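Local coordinates for protein bvu-3222 (Bacteroides vulgatus ATCC 8482, PDB 3FYF) that is of unknown function, a probably periplasmic member of the DUF4251 family with a curled antiparallel beta sheet and a long helical N-terminal arm, at residues I81-T86 with L158-Y163. Sequence-based numbering, arbitrary orientation.
Sequences IQTAFT and LTMNGY
Met160 lays its terminal methyl against the backbone and side chain of strand 81-83. Met160 CE is 3.3 Å from the carbonyl oxygen Gln82 O and 3.7 Å from Thr83 CB. CG of Met160 stands anti to its own carbonyl carbon (chi1 -64°), and the chain beyond is extended. This straight reach bridges much of the gap between two strands whose axes come no closer than 10.2 Å. Leu158, two residues earlier on the same face of its strand, makes the second contact. Leu158 CD1 approaches Thr83 tip to tip, 4.1 Å from Thr83 OG1. Leu158 CD1 also lies 4.3 Å from Phe85 CD2 and meets that ring obliquely. Thr83 OG1 sits anti to its backbone N (chi1 -163°), which turns the hydroxyl toward Leu158 and Met160. Its hydrogen-bond partner is Asn70 OD1, which also accepts from the backbone N of Ala84. Phe85 packs edge-to-face on Phe57 and also meets Tyr90.

The strand segments run almost at right angles, at 89°. They are not sheet neighbours here: Met160 bonds through its backbone to Val147, and Gln82 to Tyr71. The contact therefore joins the side chains of Met160 and Leu158 to the end of strand 78-83, backbone included, and to the loop that follows, across the interior of one curled antiparallel sheet. No hydrogen bond or salt bridge links the two segments. Cohesion between them thus rests on apolar and van der Waals contact, with the buried threonine hydroxyl hydrogen-bonded to Asn70.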
ATOM      1  N   ILE B  81      -3.462   6.103  18.661  1.00 57.20           N
ATOM      2  CA  ILE B  81      -3.244   6.420  17.254  1.00 56.57           C
ATOM      3  C   ILE B  81      -2.090   7.417  17.178  1.00 56.76           C
ATOM      4  O   ILE B  81      -2.209   8.551  17.641  1.00 54.63           O
ATOM      5  CB  ILE B  81      -4.502   7.019  16.574  1.00 57.85           C
ATOM      6  CG1 ILE B  81      -5.676   6.037  16.631  1.00 52.45           C
ATOM      7  CG2 ILE B  81      -4.190   7.428  15.135  1.00 54.09           C
ATOM      8  CD1 ILE B  81      -7.025   6.689  16.413  1.00 59.32           C
ATOM      9  N   GLN B  82      -0.972   6.979  16.605  1.00 59.25           N
ATOM     10  CA  GLN B  82       0.187   7.844  16.406  1.00 61.20           C
ATOM     11  C   GLN B  82       0.516   8.004  14.923  1.00 63.65           C
ATOM     12  O   GLN B  82       0.663   7.014  14.201  1.00 65.75           O
ATOM     13  CB  GLN B  82       1.406   7.291  17.152  1.00 61.33           C
ATOM     14  CG  GLN B  82       2.645   8.189  17.100  1.00 61.69           C
ATOM     15  CD  GLN B  82       2.487   9.455  17.920  1.00 63.07           C
ATOM     16  OE1 GLN B  82       2.313   9.398  19.133  1.00 68.13           O
ATOM     17  NE2 GLN B  82       2.560  10.607  17.258  1.00 62.94           N
ATOM     18  N   THR B  83       0.624   9.252  14.481  1.00 62.33           N
ATOM     19  CA  THR B  83       1.105   9.559  13.138  1.00 64.05           C
ATOM     20  C   THR B  83       1.998  10.806  13.138  1.00 65.72           C
ATOM     21  O   THR B  83       1.922  11.637  14.047  1.00 66.60           O
ATOM     22  CB  THR B  83      -0.060   9.660  12.104  1.00 63.63           C
ATOM     23  OG1 THR B  83       0.463   9.556  10.774  1.00 63.89           O
ATOM     24  CG2 THR B  83      -0.863  10.948  12.253  1.00 56.47           C
ATOM     25  N   ALA B  84       2.847  10.920  12.121  1.00 65.05           N
ATOM     26  CA  ALA B  84       3.799  12.028  12.014  1.00 66.62           C
ATOM     27  C   ALA B  84       3.232  13.252  11.284  1.00 68.42           C
ATOM     28  O   ALA B  84       3.946  14.237  11.066  1.00 73.81           O
ATOM     29  CB  ALA B  84       5.089  11.549  11.342  1.00 62.32           C
ATOM     30  N   PHE B  85       1.958  13.182  10.914  1.00 69.41           N
ATOM     31  CA  PHE B  85       1.281  14.307  10.281  1.00 70.41           C
ATOM     32  C   PHE B  85       0.289  14.961  11.237  1.00 74.27           C
ATOM     33  O   PHE B  85      -0.064  14.391  12.269  1.00 72.16           O
ATOM     34  CB  PHE B  85       0.564  13.854   9.008  1.00 69.56           C
ATOM     35  CG  PHE B  85       1.371  12.911   8.162  1.00 66.77           C
ATOM     36  CD1 PHE B  85       2.333  13.392   7.290  1.00 64.98           C
ATOM     37  CD2 PHE B  85       1.167  11.543   8.238  1.00 57.65           C
ATOM     38  CE1 PHE B  85       3.076  12.527   6.510  1.00 65.11           C
ATOM     39  CE2 PHE B  85       1.908  10.673   7.460  1.00 55.71           C
ATOM     40  CZ  PHE B  85       2.864  11.166   6.595  1.00 62.63           C
ATOM     41  N   THR B  86      -0.159  16.162  10.885  1.00 78.84           N
ATOM     42  CA  THR B  86      -0.561  17.152  11.878  1.00 82.80           C
ATOM     43  C   THR B  86      -2.062  17.090  12.141  1.00 83.81           C
ATOM     44  O   THR B  86      -2.497  16.689  13.220  1.00 86.11           O
ATOM     45  CB  THR B  86      -0.184  18.579  11.438  1.00 84.46           C
ATOM     46  OG1 THR B  86       1.214  18.634  11.128  1.00 88.08           O
ATOM     47  CG2 THR B  86      -0.493  19.576  12.545  1.00 85.65           C
ATOM     48  N   LEU B 158      -7.476   9.420   7.067  1.00 47.40           N
ATOM     49  CA  LEU B 158      -6.157   8.791   7.027  1.00 49.23           C
ATOM     50  C   LEU B 158      -6.227   7.264   7.087  1.00 47.39           C
ATOM     51  O   LEU B 158      -6.881   6.696   7.952  1.00 48.42           O
ATOM     52  CB  LEU B 158      -5.277   9.341   8.164  1.00 51.73           C
ATOM     53  CG  LEU B 158      -3.782   9.000   8.177  1.00 49.77           C
ATOM     54  CD1 LEU B 158      -2.933  10.206   8.545  1.00 53.98           C
ATOM     55  CD2 LEU B 158      -3.491   7.839   9.103  1.00 45.26           C
ATOM     56  N   THR B 159      -5.522   6.610   6.168  1.00 43.21           N
ATOM     57  CA  THR B 159      -5.440   5.157   6.157  1.00 41.68           C
ATOM     58  C   THR B 159      -3.980   4.723   6.334  1.00 40.26           C
ATOM     59  O   THR B 159      -3.105   5.255   5.669  1.00 37.76           O
ATOM     60  CB  THR B 159      -6.020   4.582   4.846  1.00 43.92           C
ATOM     61  OG1 THR B 159      -7.380   5.013   4.690  1.00 45.78           O
ATOM     62  CG2 THR B 159      -5.987   3.064   4.848  1.00 46.82           C
ATOM     63  N   MET B 160      -3.732   3.777   7.241  1.00 41.47           N
ATOM     64  CA  MET B 160      -2.412   3.163   7.424  1.00 42.85           C
ATOM     65  C   MET B 160      -2.443   1.729   6.927  1.00 42.57           C
ATOM     66  O   MET B 160      -3.281   0.936   7.366  1.00 39.25           O
ATOM     67  CB  MET B 160      -2.013   3.127   8.904  1.00 45.61           C
ATOM     68  CG  MET B 160      -1.840   4.478   9.567  1.00 53.57           C
ATOM     69  SD  MET B 160      -1.058   4.388  11.200  1.00 43.84           S
ATOM     70  CE  MET B 160      -0.914   6.125  11.456  1.00 42.10           C
ATOM     71  N   ASN B 161      -1.518   1.398   6.027  1.00 35.65           N
ATOM     72  CA  ASN B 161      -1.389   0.040   5.507  1.00 43.44           C
ATOM     73  C   ASN B 161      -0.117  -0.572   6.024  1.00 40.11           C
ATOM     74  O   ASN B 161       0.947   0.010   5.880  1.00 41.66           O
ATOM     75  CB  ASN B 161      -1.374   0.045   3.976  1.00 34.72           C
ATOM     76  CG  ASN B 161      -2.654   0.609   3.392  1.00 49.11           C
ATOM     77  OD1 ASN B 161      -3.741   0.097   3.657  1.00 35.72           O
ATOM     78  ND2 ASN B 161      -2.533   1.668   2.600  1.00 37.54           N
ATOM     79  N   GLY B 162      -0.221  -1.751   6.621  1.00 42.72           N
ATOM     80  CA  GLY B 162       0.953  -2.384   7.205  1.00 38.25           C
ATOM     81  C   GLY B 162       0.688  -3.757   7.767  1.00 40.25           C
ATOM     82  O   GLY B 162      -0.133  -4.503   7.239  1.00 41.85           O
ATOM     83  N   TYR B 163       1.388  -4.072   8.853  1.00 40.59           N
ATOM     84  CA  TYR B 163       1.402  -5.411   9.432  1.00 45.64           C
ATOM     85  C   TYR B 163       0.801  -5.396  10.831  1.00 47.12           C
ATOM     86  O   TYR B 163       1.194  -4.590  11.672  1.00 46.49           O
ATOM     87  CB  TYR B 163       2.840  -5.969   9.454  1.00 48.16           C
ATOM     88  CG  TYR B 163       3.453  -6.083   8.070  1.00 41.70           C
ATOM     89  CD1 TYR B 163       3.251  -7.221   7.290  1.00 41.78           C
ATOM     90  CD2 TYR B 163       4.203  -5.037   7.527  1.00 42.72           C
ATOM     91  CE1 TYR B 163       3.788  -7.317   6.000  1.00 31.05           C
ATOM     92  CE2 TYR B 163       4.740  -5.122   6.241  1.00 40.64           C
ATOM     93  CZ  TYR B 163       4.540  -6.263   5.492  1.00 40.52           C
ATOM     94  OH  TYR B 163       5.082  -6.349   4.230  1.00 54.83           O
TER